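PDB 6IL9: fructuronate-tagaturonate epimerase UxaE from Cohnella laeviribosi in complex with 1 glycerol from Cohnella laeviribosi, which catalyses the interconversion of fructuronate and tagaturonate by epimerisation, on a TIM-barrel scaffold that carries a zinc ion. Local coordinates for residues A368-L373 with R477-K482; I378-K381 with L386-R389; R389-A394 with R435-I440; E396-A401 with T409-I414; R415-V420 with P426-E431. All coordinates share one frame; numbering follows the deposited sequence.

Interaction 1: residues A368-L373 with R477-K482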
# COMPACT_ATOMS: atom_id res chain seq x y z
N ALA A 368 -3.30 -0.09 3.74
CA ALA A 368 -3.13 -1.54 3.69
C ALA A 368 -3.88 -2.20 4.85
O ALA A 368 -4.86 -2.91 4.63
CB ALA A 368 -1.64 -1.91 3.71
N GLY A 369 -3.44 -1.93 6.08
CA GLY A 369 -4.02 -2.61 7.22
C GLY A 369 -5.49 -2.34 7.45
O GLY A 369 -6.20 -3.17 8.03
N THR A 370 -5.98 -1.17 7.02
CA THR A 370 -7.40 -0.88 7.21
C THR A 370 -8.27 -1.86 6.44
O THR A 370 -9.41 -2.13 6.84
CB THR A 370 -7.72 0.56 6.78
OG1 THR A 370 -8.87 1.03 7.50
CG2 THR A 370 -7.98 0.66 5.27
N ASN A 371 -7.75 -2.43 5.36
CA ASN A 371 -8.49 -3.41 4.59
C ASN A 371 -8.54 -4.76 5.31
O ASN A 371 -9.54 -5.49 5.20
CB ASN A 371 -7.86 -3.51 3.20
CG ASN A 371 -7.82 -2.16 2.50
OD1 ASN A 371 -8.86 -1.52 2.34
ND2 ASN A 371 -6.64 -1.71 2.12
N TRP A 372 -7.49 -5.06 6.08
CA TRP A 372 -7.51 -6.20 6.98
C TRP A 372 -8.47 -5.96 8.14
O TRP A 372 -9.21 -6.86 8.55
CB TRP A 372 -6.07 -6.47 7.47
CG TRP A 372 -5.89 -6.91 8.89
CD1 TRP A 372 -5.47 -6.13 9.95
CD2 TRP A 372 -6.04 -8.23 9.41
NE1 TRP A 372 -5.39 -6.89 11.09
CE2 TRP A 372 -5.72 -8.19 10.78
CE3 TRP A 372 -6.41 -9.46 8.83
CZ2 TRP A 372 -5.78 -9.33 11.60
CZ3 TRP A 372 -6.45 -10.58 9.64
CH2 TRP A 372 -6.15 -10.51 11.01
N LEU A 373 -8.51 -4.73 8.67
CA LEU A 373 -9.44 -4.49 9.78
C LEU A 373 -10.89 -4.59 9.33
O LEU A 373 -11.75 -4.97 10.13
CB LEU A 373 -9.17 -3.12 10.41
CG LEU A 373 -7.90 -2.98 11.24
CD1 LEU A 373 -7.82 -1.58 11.86
CD2 LEU A 373 -7.80 -4.04 12.35
N ARG A 477 -16.29 -1.00 -0.16
CA ARG A 477 -16.87 0.10 -0.94
C ARG A 477 -17.22 1.27 -0.03
O ARG A 477 -16.93 2.43 -0.35
CB ARG A 477 -18.10 -0.38 -1.70
CG ARG A 477 -17.74 -1.34 -2.82
CD ARG A 477 -18.92 -1.57 -3.76
NE ARG A 477 -20.10 -2.05 -3.05
CZ ARG A 477 -20.44 -3.33 -2.92
NH1 ARG A 477 -19.68 -4.28 -3.45
NH2 ARG A 477 -21.55 -3.67 -2.27
N SER A 478 -17.81 0.97 1.13
CA SER A 478 -18.24 2.04 2.03
C SER A 478 -17.05 2.71 2.68
O SER A 478 -16.98 3.95 2.77
CB SER A 478 -19.18 1.46 3.09
OG SER A 478 -19.47 2.42 4.08
N HIS A 479 -16.10 1.91 3.16
CA HIS A 479 -14.99 2.42 3.95
C HIS A 479 -13.96 3.13 3.08
O HIS A 479 -13.56 4.26 3.38
CB HIS A 479 -14.36 1.25 4.71
CG HIS A 479 -13.27 1.65 5.64
ND1 HIS A 479 -13.48 2.42 6.76
CD2 HIS A 479 -11.94 1.37 5.62
CE1 HIS A 479 -12.33 2.61 7.38
NE2 HIS A 479 -11.39 1.97 6.72
N ILE A 480 -13.49 2.48 2.01
CA ILE A 480 -12.57 3.17 1.11
C ILE A 480 -13.30 4.29 0.36
O ILE A 480 -12.71 5.34 0.06
CB ILE A 480 -11.91 2.16 0.15
CG1 ILE A 480 -11.18 1.10 0.97
CG2 ILE A 480 -10.91 2.85 -0.81
CD1 ILE A 480 -10.13 1.65 1.90
N GLY A 481 -14.60 4.10 0.07
CA GLY A 481 -15.36 5.17 -0.55
C GLY A 481 -15.32 6.45 0.28
O GLY A 481 -15.20 7.54 -0.26
N LYS A 482 -15.43 6.31 1.60
CA LYS A 482 -15.37 7.48 2.47
C LYS A 482 -14.01 8.17 2.39
O LYS A 482 -13.93 9.41 2.46
CB LYS A 482 -15.67 7.07 3.91
CG LYS A 482 -15.41 8.17 4.92
CD LYS A 482 -15.84 7.73 6.30
CE LYS A 482 -15.62 8.87 7.29
NZ LYS A 482 -16.23 8.56 8.61

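Interaction 2: residues I378-K381 with L386-R389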
# COMPACT_ATOMS: atom_id res chain seq x y z
N ILE A 378 -15.88 -7.96 9.68
CA ILE A 378 -16.83 -8.97 9.20
C ILE A 378 -16.85 -10.17 10.14
O ILE A 378 -17.92 -10.74 10.42
CB ILE A 378 -16.50 -9.39 7.76
CG1 ILE A 378 -16.74 -8.24 6.79
CG2 ILE A 378 -17.31 -10.65 7.37
CD1 ILE A 378 -18.15 -7.75 6.74
N VAL A 379 -15.68 -10.59 10.62
CA VAL A 379 -15.62 -11.72 11.55
C VAL A 379 -16.34 -11.38 12.85
O VAL A 379 -17.11 -12.18 13.39
CB VAL A 379 -14.16 -12.15 11.80
CG1 VAL A 379 -14.09 -13.22 12.90
CG2 VAL A 379 -13.52 -12.66 10.52
N ALA A 380 -16.10 -10.17 13.37
CA ALA A 380 -16.82 -9.76 14.58
C ALA A 380 -18.33 -9.82 14.38
O ALA A 380 -19.08 -10.19 15.29
CB ALA A 380 -16.39 -8.36 15.01
N LYS A 381 -18.81 -9.46 13.18
CA LYS A 381 -20.24 -9.41 12.91
C LYS A 381 -20.86 -10.78 12.65
O LYS A 381 -22.02 -11.00 12.99
CB LYS A 381 -20.53 -8.51 11.70
CG LYS A 381 -20.33 -7.03 11.96
CD LYS A 381 -20.56 -6.21 10.70
CE LYS A 381 -20.30 -4.73 10.95
NZ LYS A 381 -21.43 -4.09 11.67
N LEU A 386 -15.07 -16.80 16.65
CA LEU A 386 -13.74 -16.65 16.09
C LEU A 386 -13.14 -15.30 16.45
O LEU A 386 -11.96 -15.22 16.80
CB LEU A 386 -13.77 -16.83 14.56
CG LEU A 386 -12.44 -16.64 13.83
CD1 LEU A 386 -11.39 -17.62 14.34
CD2 LEU A 386 -12.61 -16.77 12.31
N TYR A 387 -13.94 -14.24 16.39
CA TYR A 387 -13.43 -12.92 16.76
C TYR A 387 -12.88 -12.93 18.19
O TYR A 387 -11.78 -12.43 18.45
CB TYR A 387 -14.51 -11.83 16.61
CG TYR A 387 -13.89 -10.52 17.05
CD1 TYR A 387 -13.15 -9.76 16.15
CD2 TYR A 387 -13.97 -10.10 18.37
CE1 TYR A 387 -12.52 -8.60 16.55
CE2 TYR A 387 -13.33 -8.94 18.79
CZ TYR A 387 -12.61 -8.19 17.87
OH TYR A 387 -11.99 -7.05 18.30
N ARG A 388 -13.65 -13.49 19.13
CA ARG A 388 -13.20 -13.51 20.53
C ARG A 388 -11.86 -14.23 20.67
O ARG A 388 -10.96 -13.76 21.38
CB ARG A 388 -14.24 -14.20 21.42
CG ARG A 388 -15.55 -13.47 21.53
CD ARG A 388 -16.50 -14.17 22.53
NE ARG A 388 -17.78 -13.47 22.57
CZ ARG A 388 -18.05 -12.44 23.37
NH1 ARG A 388 -17.14 -11.99 24.23
NH2 ARG A 388 -19.23 -11.86 23.30
N ARG A 389 -11.71 -15.37 20.00
CA ARG A 389 -10.44 -16.09 20.07
C ARG A 389 -9.30 -15.27 19.48
O ARG A 389 -8.19 -15.25 20.04
CB ARG A 389 -10.58 -17.44 19.37
CG ARG A 389 -11.50 -18.40 20.11
CD ARG A 389 -11.67 -19.70 19.35
NE ARG A 389 -10.37 -20.24 18.97
CZ ARG A 389 -10.02 -20.56 17.73
NH1 ARG A 389 -10.88 -20.41 16.73
NH2 ARG A 389 -8.81 -21.04 17.50

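Interaction 3: residues R389-A394 with R435-I440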
# COMPACT_ATOMS: atom_id res chain seq x y z
N ARG A 389 -11.71 -15.37 20.00
CA ARG A 389 -10.44 -16.09 20.07
C ARG A 389 -9.30 -15.27 19.48
O ARG A 389 -8.19 -15.25 20.04
CB ARG A 389 -10.58 -17.44 19.37
CG ARG A 389 -11.50 -18.40 20.11
CD ARG A 389 -11.67 -19.70 19.35
NE ARG A 389 -10.37 -20.24 18.97
CZ ARG A 389 -10.02 -20.56 17.73
NH1 ARG A 389 -10.88 -20.41 16.73
NH2 ARG A 389 -8.81 -21.04 17.50
N MET A 390 -9.54 -14.60 18.35
CA MET A 390 -8.50 -13.78 17.72
C MET A 390 -8.15 -12.57 18.58
O MET A 390 -6.98 -12.22 18.73
CB MET A 390 -8.94 -13.35 16.32
CG MET A 390 -9.11 -14.51 15.32
SD MET A 390 -9.61 -14.04 13.61
CE MET A 390 -8.15 -13.16 13.05
N HIS A 391 -9.17 -11.90 19.13
CA HIS A 391 -8.94 -10.71 19.95
C HIS A 391 -8.14 -11.07 21.20
O HIS A 391 -7.17 -10.39 21.55
CB HIS A 391 -10.31 -10.09 20.28
CG HIS A 391 -10.28 -8.89 21.19
ND1 HIS A 391 -10.83 -7.68 20.83
CD2 HIS A 391 -9.83 -8.73 22.46
CE1 HIS A 391 -10.71 -6.82 21.82
NE2 HIS A 391 -10.10 -7.43 22.82
N GLN A 392 -8.51 -12.17 21.86
CA GLN A 392 -7.79 -12.58 23.07
C GLN A 392 -6.35 -12.95 22.76
O GLN A 392 -5.43 -12.61 23.52
CB GLN A 392 -8.52 -13.75 23.73
CG GLN A 392 -8.05 -14.04 25.15
CD GLN A 392 -8.17 -12.83 26.07
OE1 GLN A 392 -9.23 -12.21 26.18
NE2 GLN A 392 -7.07 -12.50 26.75
N TYR A 393 -6.12 -13.63 21.63
CA TYR A 393 -4.76 -13.97 21.22
C TYR A 393 -3.95 -12.72 20.94
O TYR A 393 -2.78 -12.62 21.35
CB TYR A 393 -4.82 -14.86 19.97
CG TYR A 393 -3.53 -15.55 19.59
CD1 TYR A 393 -2.63 -14.96 18.71
CD2 TYR A 393 -3.24 -16.83 20.05
CE1 TYR A 393 -1.46 -15.59 18.34
CE2 TYR A 393 -2.08 -17.47 19.67
CZ TYR A 393 -1.19 -16.85 18.83
OH TYR A 393 -0.04 -17.50 18.45
N ALA A 394 -4.55 -11.74 20.26
CA ALA A 394 -3.87 -10.47 20.02
C ALA A 394 -3.46 -9.81 21.33
O ALA A 394 -2.35 -9.29 21.45
CB ALA A 394 -4.78 -9.55 19.21
N ARG A 435 -8.74 -1.10 17.55
CA ARG A 435 -8.30 -1.10 16.15
C ARG A 435 -6.79 -1.31 16.04
O ARG A 435 -6.32 -2.11 15.23
CB ARG A 435 -8.72 0.19 15.44
CG ARG A 435 -10.18 0.19 15.00
CD ARG A 435 -10.53 1.47 14.26
NE ARG A 435 -9.86 1.59 12.96
CZ ARG A 435 -10.27 0.99 11.85
NH1 ARG A 435 -11.35 0.22 11.87
NH2 ARG A 435 -9.59 1.16 10.71
N GLN A 436 -6.02 -0.59 16.87
CA GLN A 436 -4.57 -0.76 16.79
C GLN A 436 -4.14 -2.15 17.22
O GLN A 436 -3.21 -2.73 16.65
CB GLN A 436 -3.87 0.30 17.64
CG GLN A 436 -4.07 1.70 17.08
CD GLN A 436 -3.04 2.66 17.63
OE1 GLN A 436 -2.82 2.72 18.84
NE2 GLN A 436 -2.41 3.42 16.75
N LEU A 437 -4.83 -2.70 18.23
CA LEU A 437 -4.52 -4.04 18.71
C LEU A 437 -4.63 -5.06 17.59
O LEU A 437 -3.73 -5.89 17.40
CB LEU A 437 -5.49 -4.40 19.84
CG LEU A 437 -5.53 -5.85 20.30
CD1 LEU A 437 -4.23 -6.19 21.03
CD2 LEU A 437 -6.75 -6.10 21.19
N LEU A 438 -5.73 -5.00 16.83
CA LEU A 438 -5.93 -5.96 15.74
C LEU A 438 -5.13 -5.59 14.49
O LEU A 438 -4.72 -6.48 13.74
CB LEU A 438 -7.43 -6.06 15.40
CG LEU A 438 -8.28 -7.08 16.19
CD1 LEU A 438 -7.86 -8.50 15.86
CD2 LEU A 438 -8.22 -6.86 17.71
N HIS A 439 -4.87 -4.29 14.27
CA HIS A 439 -4.18 -3.85 13.06
C HIS A 439 -2.79 -4.47 12.99
O HIS A 439 -2.39 -5.04 11.98
CB HIS A 439 -4.09 -2.32 13.04
CG HIS A 439 -3.62 -1.72 11.75
ND1 HIS A 439 -2.39 -1.99 11.19
CD2 HIS A 439 -4.21 -0.81 10.93
CE1 HIS A 439 -2.25 -1.30 10.07
NE2 HIS A 439 -3.34 -0.57 9.89
N ILE A 440 -2.06 -4.38 14.10
CA ILE A 440 -0.63 -4.66 14.13
C ILE A 440 -0.33 -6.14 14.35
O ILE A 440 0.78 -6.59 14.04
CB ILE A 440 -0.05 -3.72 15.20
CG1 ILE A 440 0.30 -2.35 14.62
CG2 ILE A 440 1.10 -4.28 15.93
CD1 ILE A 440 -0.83 -1.57 14.12

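Interaction 4: residues E396-A401 with T409-I414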
# COMPACT_ATOMS: atom_id res chain seq x y z
N GLU A 396 -2.81 -11.31 24.11
CA GLU A 396 -1.76 -12.09 24.73
C GLU A 396 -0.40 -11.90 24.07
O GLU A 396 0.63 -12.13 24.72
CB GLU A 396 -2.15 -13.57 24.71
CG GLU A 396 -3.25 -13.90 25.71
CD GLU A 396 -3.84 -15.28 25.50
OE1 GLU A 396 -3.36 -16.03 24.62
OE2 GLU A 396 -4.81 -15.62 26.22
N HIS A 397 -0.37 -11.50 22.80
CA HIS A 397 0.87 -11.41 22.04
C HIS A 397 1.17 -10.01 21.54
O HIS A 397 2.06 -9.83 20.71
CB HIS A 397 0.84 -12.40 20.87
CG HIS A 397 0.75 -13.83 21.30
ND1 HIS A 397 1.85 -14.55 21.72
CD2 HIS A 397 -0.31 -14.66 21.39
CE1 HIS A 397 1.47 -15.77 22.05
NE2 HIS A 397 0.16 -15.87 21.86
N PHE A 398 0.45 -9.00 22.05
CA PHE A 398 0.56 -7.64 21.52
C PHE A 398 1.99 -7.12 21.56
O PHE A 398 2.46 -6.47 20.61
CB PHE A 398 -0.38 -6.75 22.32
CG PHE A 398 -0.43 -5.33 21.85
CD1 PHE A 398 -0.91 -5.02 20.60
CD2 PHE A 398 -0.05 -4.31 22.69
CE1 PHE A 398 -0.99 -3.71 20.18
CE2 PHE A 398 -0.12 -2.99 22.27
CZ PHE A 398 -0.59 -2.70 21.02
N GLU A 399 2.72 -7.40 22.65
CA GLU A 399 4.07 -6.88 22.80
C GLU A 399 4.98 -7.31 21.65
O GLU A 399 5.86 -6.54 21.23
CB GLU A 399 4.65 -7.32 24.14
CG GLU A 399 5.50 -6.28 24.85
CD GLU A 399 6.47 -6.90 25.85
OE1 GLU A 399 6.19 -8.00 26.37
OE2 GLU A 399 7.53 -6.27 26.12
N GLU A 400 4.79 -8.53 21.12
CA GLU A 400 5.60 -8.98 20.00
C GLU A 400 5.38 -8.12 18.76
O GLU A 400 6.31 -7.89 17.99
CB GLU A 400 5.29 -10.45 19.68
CG GLU A 400 5.38 -11.37 20.89
CD GLU A 400 4.54 -12.62 20.75
OE1 GLU A 400 4.31 -13.06 19.61
OE2 GLU A 400 4.10 -13.18 21.78
N ALA A 401 4.16 -7.63 18.58
CA ALA A 401 3.84 -6.87 17.38
C ALA A 401 4.24 -5.39 17.51
O ALA A 401 4.57 -4.76 16.50
CB ALA A 401 2.35 -7.03 17.09
N THR A 409 -0.85 2.61 21.80
CA THR A 409 -2.07 1.94 22.24
C THR A 409 -2.18 1.85 23.75
O THR A 409 -1.23 1.44 24.43
CB THR A 409 -2.09 0.54 21.65
OG1 THR A 409 -1.72 0.61 20.26
CG2 THR A 409 -3.44 -0.12 21.82
N ASN A 410 -3.35 2.19 24.27
CA ASN A 410 -3.65 2.03 25.68
C ASN A 410 -4.58 0.83 25.82
O ASN A 410 -5.80 0.96 25.65
CB ASN A 410 -4.27 3.29 26.27
CG ASN A 410 -4.53 3.15 27.74
OD1 ASN A 410 -4.11 2.17 28.34
ND2 ASN A 410 -5.22 4.12 28.33
N LEU A 411 -4.01 -0.33 26.16
CA LEU A 411 -4.83 -1.52 26.37
C LEU A 411 -5.88 -1.31 27.46
O LEU A 411 -6.94 -1.96 27.45
CB LEU A 411 -3.94 -2.71 26.73
CG LEU A 411 -2.90 -3.14 25.70
CD1 LEU A 411 -2.09 -4.28 26.29
CD2 LEU A 411 -3.55 -3.57 24.40
N ASN A 412 -5.61 -0.42 28.42
CA ASN A 412 -6.57 -0.16 29.50
C ASN A 412 -7.88 0.43 28.98
O ASN A 412 -8.88 0.42 29.70
CB ASN A 412 -5.94 0.77 30.54
CG ASN A 412 -6.65 0.72 31.88
OD1 ASN A 412 -7.04 1.76 32.43
ND2 ASN A 412 -6.85 -0.49 32.38
N ASN A 413 -7.90 0.96 27.75
CA ASN A 413 -9.14 1.50 27.18
C ASN A 413 -10.03 0.43 26.58
O ASN A 413 -11.18 0.72 26.24
CB ASN A 413 -8.82 2.53 26.09
CG ASN A 413 -8.36 3.86 26.64
OD1 ASN A 413 -8.63 4.19 27.79
ND2 ASN A 413 -7.68 4.64 25.80
N ILE A 414 -9.53 -0.79 26.41
CA ILE A 414 -10.26 -1.83 25.70
C ILE A 414 -11.09 -2.63 26.69
O ILE A 414 -10.55 -3.21 27.64
CB ILE A 414 -9.29 -2.74 24.93
CG1 ILE A 414 -8.35 -1.90 24.04
CG2 ILE A 414 -10.07 -3.75 24.07
CD1 ILE A 414 -7.27 -2.72 23.33

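Interaction 5: residues R415-V420 with P426-E431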
# COMPACT_ATOMS: atom_id res chain seq x y z
N ARG A 415 -12.41 -2.68 26.48
CA ARG A 415 -13.28 -3.44 27.37
C ARG A 415 -12.88 -4.91 27.35
O ARG A 415 -12.57 -5.46 26.28
CB ARG A 415 -14.75 -3.30 26.95
CG ARG A 415 -15.42 -1.98 27.28
CD ARG A 415 -16.74 -1.82 26.51
NE ARG A 415 -16.49 -1.76 25.07
CZ ARG A 415 -17.40 -1.92 24.12
NH1 ARG A 415 -18.68 -2.15 24.41
NH2 ARG A 415 -17.02 -1.83 22.85
N PRO A 416 -12.88 -5.59 28.50
CA PRO A 416 -12.63 -7.03 28.50
C PRO A 416 -13.70 -7.75 27.70
O PRO A 416 -14.87 -7.37 27.72
CB PRO A 416 -12.69 -7.41 29.99
CG PRO A 416 -12.44 -6.10 30.72
CD PRO A 416 -13.02 -5.03 29.86
N LEU A 417 -13.27 -8.81 27.00
CA LEU A 417 -14.19 -9.56 26.14
C LEU A 417 -15.37 -10.09 26.94
O LEU A 417 -16.50 -10.11 26.45
CB LEU A 417 -13.43 -10.70 25.46
CG LEU A 417 -12.60 -10.38 24.21
CD1 LEU A 417 -11.78 -11.60 23.78
CD2 LEU A 417 -13.49 -9.89 23.08
N ALA A 418 -15.13 -10.49 28.19
CA ALA A 418 -16.20 -10.99 29.05
C ALA A 418 -17.24 -9.93 29.38
O ALA A 418 -18.32 -10.29 29.88
CB ALA A 418 -15.60 -11.56 30.34
N ASP A 419 -16.97 -8.66 29.11
CA ASP A 419 -17.90 -7.57 29.38
C ASP A 419 -18.68 -7.11 28.16
O ASP A 419 -19.46 -6.17 28.26
CB ASP A 419 -17.15 -6.37 29.98
CG ASP A 419 -16.63 -6.64 31.38
OD1 ASP A 419 -17.14 -7.56 32.06
OD2 ASP A 419 -15.70 -5.92 31.81
N VAL A 420 -18.48 -7.74 27.00
CA VAL A 420 -19.12 -7.30 25.77
C VAL A 420 -19.87 -8.49 25.17
O VAL A 420 -19.38 -9.62 25.18
CB VAL A 420 -18.10 -6.72 24.76
CG1 VAL A 420 -17.34 -5.58 25.41
CG2 VAL A 420 -17.12 -7.77 24.34
N PRO A 426 -18.59 -6.01 17.19
CA PRO A 426 -18.16 -5.13 16.08
C PRO A 426 -17.79 -3.72 16.51
O PRO A 426 -17.03 -3.06 15.80
CB PRO A 426 -19.37 -5.13 15.14
CG PRO A 426 -20.03 -6.45 15.39
CD PRO A 426 -19.87 -6.67 16.87
N SER A 427 -18.30 -3.26 17.66
CA SER A 427 -17.98 -1.91 18.13
C SER A 427 -16.49 -1.74 18.41
O SER A 427 -15.98 -0.61 18.35
CB SER A 427 -18.81 -1.58 19.37
OG SER A 427 -18.50 -2.44 20.46
N TYR A 428 -15.78 -2.83 18.71
CA TYR A 428 -14.33 -2.73 18.89
C TYR A 428 -13.66 -2.10 17.67
O TYR A 428 -12.68 -1.35 17.81
CB TYR A 428 -13.72 -4.10 19.12
CG TYR A 428 -13.87 -4.68 20.50
CD1 TYR A 428 -13.41 -4.01 21.63
CD2 TYR A 428 -14.44 -5.94 20.67
CE1 TYR A 428 -13.53 -4.57 22.90
CE2 TYR A 428 -14.57 -6.51 21.93
CZ TYR A 428 -14.11 -5.82 23.03
OH TYR A 428 -14.23 -6.42 24.27
N MET A 429 -14.13 -2.44 16.47
CA MET A 429 -13.46 -1.96 15.26
C MET A 429 -13.80 -0.51 14.94
O MET A 429 -13.37 0.01 13.90
CB MET A 429 -13.78 -2.89 14.08
CG MET A 429 -13.05 -4.25 14.15
SD MET A 429 -11.23 -4.23 14.29
CE MET A 429 -11.03 -4.26 16.08
N ASN A 430 -14.52 0.16 15.83
CA ASN A 430 -14.71 1.60 15.78
C ASN A 430 -13.87 2.34 16.82
O ASN A 430 -13.96 3.57 16.88
CB ASN A 430 -16.18 1.97 16.00
CG ASN A 430 -17.07 1.47 14.89
OD1 ASN A 430 -16.65 1.41 13.73
ND2 ASN A 430 -18.29 1.08 15.23
N GLU A 431 -13.07 1.65 17.62
CA GLU A 431 -12.34 2.27 18.72
C GLU A 431 -10.85 2.34 18.42
O GLU A 431 -10.28 1.41 17.84
CB GLU A 431 -12.55 1.48 20.01
CG GLU A 431 -14.01 1.38 20.41
CD GLU A 431 -14.25 0.31 21.44
OE1 GLU A 431 -13.29 -0.42 21.79
OE2 GLU A 431 -15.41 0.20 21.92
O HOH W 1 -13.59 -1.16 24.28
O HOH W 2 -20.79 -1.51 22.78

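Interaction 1: residues A368-L373 with R477-K482
Thr370 and His479 come from opposite directions, and His479 NE2 donates a hydrogen bond to Thr370 OG1 at 2.8 Å, the oxygen lying at the ring edge, 16° out of its plane. With CG anti to the backbone N (chi1 -176°), His479 sends its imidazole across. Ile480 CD1 sits 3.4 Å from Asn371 OD1 and 4.1 Å from Thr370 CG2, so its end methyl packs beside the polar pair. Helix 369-382, which follows the last barrel strand, and helix 469-487 run roughly antiparallel here, at 149°, their local axes 10.9 Å apart, a separation histidine and isoleucine can span. Asn371 ND2 bonds to Gly97 O and OD1 to His107 NE2. Further out, Asp347 OD2 bonds Thr370 OG1, and O3P of the phosphoserine at position 346 accepts from the N of Ala368 and Thr370 at the helix start. Replacing His479 by an alanine would probably leave Thr370 OG1 without its imidazole donor. A hydroxyl suits this place because it can accept from an imidazole while bonding to a carboxylate.

Interaction 2: residues I378-K381 with L386-R389
Val379 CG1 and Tyr387 CG both stand opposite their own backbone nitrogens (chi1 174° and 179°), and these settings carry the valine methyl and the tyrosine ring into the narrow space between two successive helices. The backbones come very close here, with CA of Ala380 only 5.1 Å from CA of Tyr387, and a small alanine suits so close an approach. Its methyl, Ala380 CB, lies over one face of the phenol ring, 4.1 Å from the centroid and 28° off the normal, a CH-pi contact. Next to it, Tyr387 CB approaches Ala380 CA at 3.7 Å. Val379 CG1 wedges in on the neighbouring position, 3.9 Å from Leu386 CD2 and 3.6 Å from Tyr387 N, so the branched side chain touches both Leu386 and Tyr387. The polar end of Tyr387 is turned to its own helix, where OH bonds to His391 ND1. Val379 and Leu386 also touch helix 458-467. What results is close apolar packing of two consecutive helices across the short connection between them, joining helix 369-382, which follows the last strand of the TIM barrel, to helix 384-402.

Interaction 3: residues R389-A394 with R435-I440
His391 offers one face of its imidazole to Leu437, whose CD2 stands 4.1 Å from the ring centroid and only 15° off the normal, a CH-pi contact shifted toward the rim. Leu438 adds its own methyl, with CD2 4.1 Å from His391 ND1. That nitrogen is hydrogen-bonded to Tyr387 OH, which helps to fix the turn of the ring against the two leucines. One helical turn on, Ala394 takes the other branch of Leu437: its CB is 3.9 Å from Leu437 CD1, and the same methyl lies 3.6 Å from Ala394 O. The small alanine lets the backbones approach, CA of Ala394 being 6.5 Å from CA of Leu438. Leu437 therefore straddles the two residues, one methyl on each, its CG turned opposite the backbone N (chi1 168°). Nearby, Arg435 makes a salt bridge to Asp347, and His439 NE2 a hydrogen bond to the phosphate of the phosphoserine at position 346. Such near-perpendicular helix packing, short axes crossing at 88° and 9.8 Å apart, belongs to the helical region that follows the last barrel strand.

Interaction 4: residues E396-A401 with T409-I414
A helix-to-loop return, built from an Asx turn and a 3-10 turn at 411-413, brings Thr409 and Leu411 back against Phe398 near the end of helix 384-402, in a small, partly buried apolar contact. The aromatic ring leaves its helix with CG opposite the backbone N (chi1 -177°), which points it across to the loop. Leu411 CD2 lies over one face, 4.3 Å from the ring centroid and 23° off the normal, a CH-pi contact, with its nearest ring atom, Phe398 CD2, at 4.0 Å. Thr409 meets the ring edge instead, its OG1 and CB each 3.6 Å from Phe398 CZ. The hydroxyl also bonds to Gln436 OE1 of helix 432-440, and threonine suits the site by giving carbon to the phenyl and oxygen to the amide. With an alanine here instead of Phe398, the methyls of Leu411 would probably lose the ring they pack on, and a gap would open between helix and loop. The helix is kinked, its regular bonds missing at Glu399 and Glu400, with a weak one from Glu400 N to His397 O. Within the helix, His397 ND1 donates to Glu400 OE2 at 2.6 Å, nearly in the ring plane. In the loop, Asn410 OD1 accepts from Asn412 N at 3.0 Å, the donor standing well above the carbonyl plane.

Interaction 5: residues R415-V420 with P426-E431
Arg415 and Tyr428 lie on loop segments whose backbones stay apart, 8.6 Å between their CA atoms, 415-420 bending through a 3-10 turn at 417-419 and 426-431 through helix-like turns at 426-428, so side chains must bridge the gap. Tyr428 spans it: its OH donates to Arg415 O at 2.8 Å, coming from 50° above the carbonyl plane. Around the phenol end, Leu417 CD2 lies 3.7 Å from Tyr428 CE2, while Val420 CG2 packs tightly at 3.2 Å from Tyr428 OH. A tyrosine fits because it is long enough to reach the carbonyl and apolar along its flanks. In return, the chain of Arg415, bent at chi3 (-65°), carries its guanidinium back to 426-431, where NH2 serves two acceptors. The bond to Ser427 OG is nearly straight and in the guanidinium plane, at 2.9 Å; Ser427 OG also bonds to Glu424 O. Toward Glu431 OE2, 2.8 Å from NH2, the hydrogen bond is weak but belongs to a salt bridge, the two flat groups turned 53° apart. One water takes hydrogen bonds from Arg415 N and NE and donates to Glu431 OE1. Glu431 occupies the N-cap position of helix 432-440, so this network ties together the long irregular connection between helices 384-402 and 432-440 just before that helix starts.

How the interactions relate
Interactions 2, 3, 4 and 5 form a cluster in which interaction 3 touches each of the others; its centre is about 8 Å from that of interaction 4. Gln436 OE1 and Thr409 OG1, 2.8 Å apart, join those two, and Arg388 NH2 reaches Val420 O at 2.9 Å between interactions 2 and 5. His391 of interaction 3 touches both Tyr428 and Ile414. Interaction 1, its centre about 17 Å from that of interaction 3, meets it where Trp372 NE1 probably bonds Leu438 O. Both converge on the phosphoserine at position 346 and Asp347, through Ala368 and Thr370 on one side and His439 and Arg435 on the other. The side chain of Thr370 is about 7 Å from a bound glycerol.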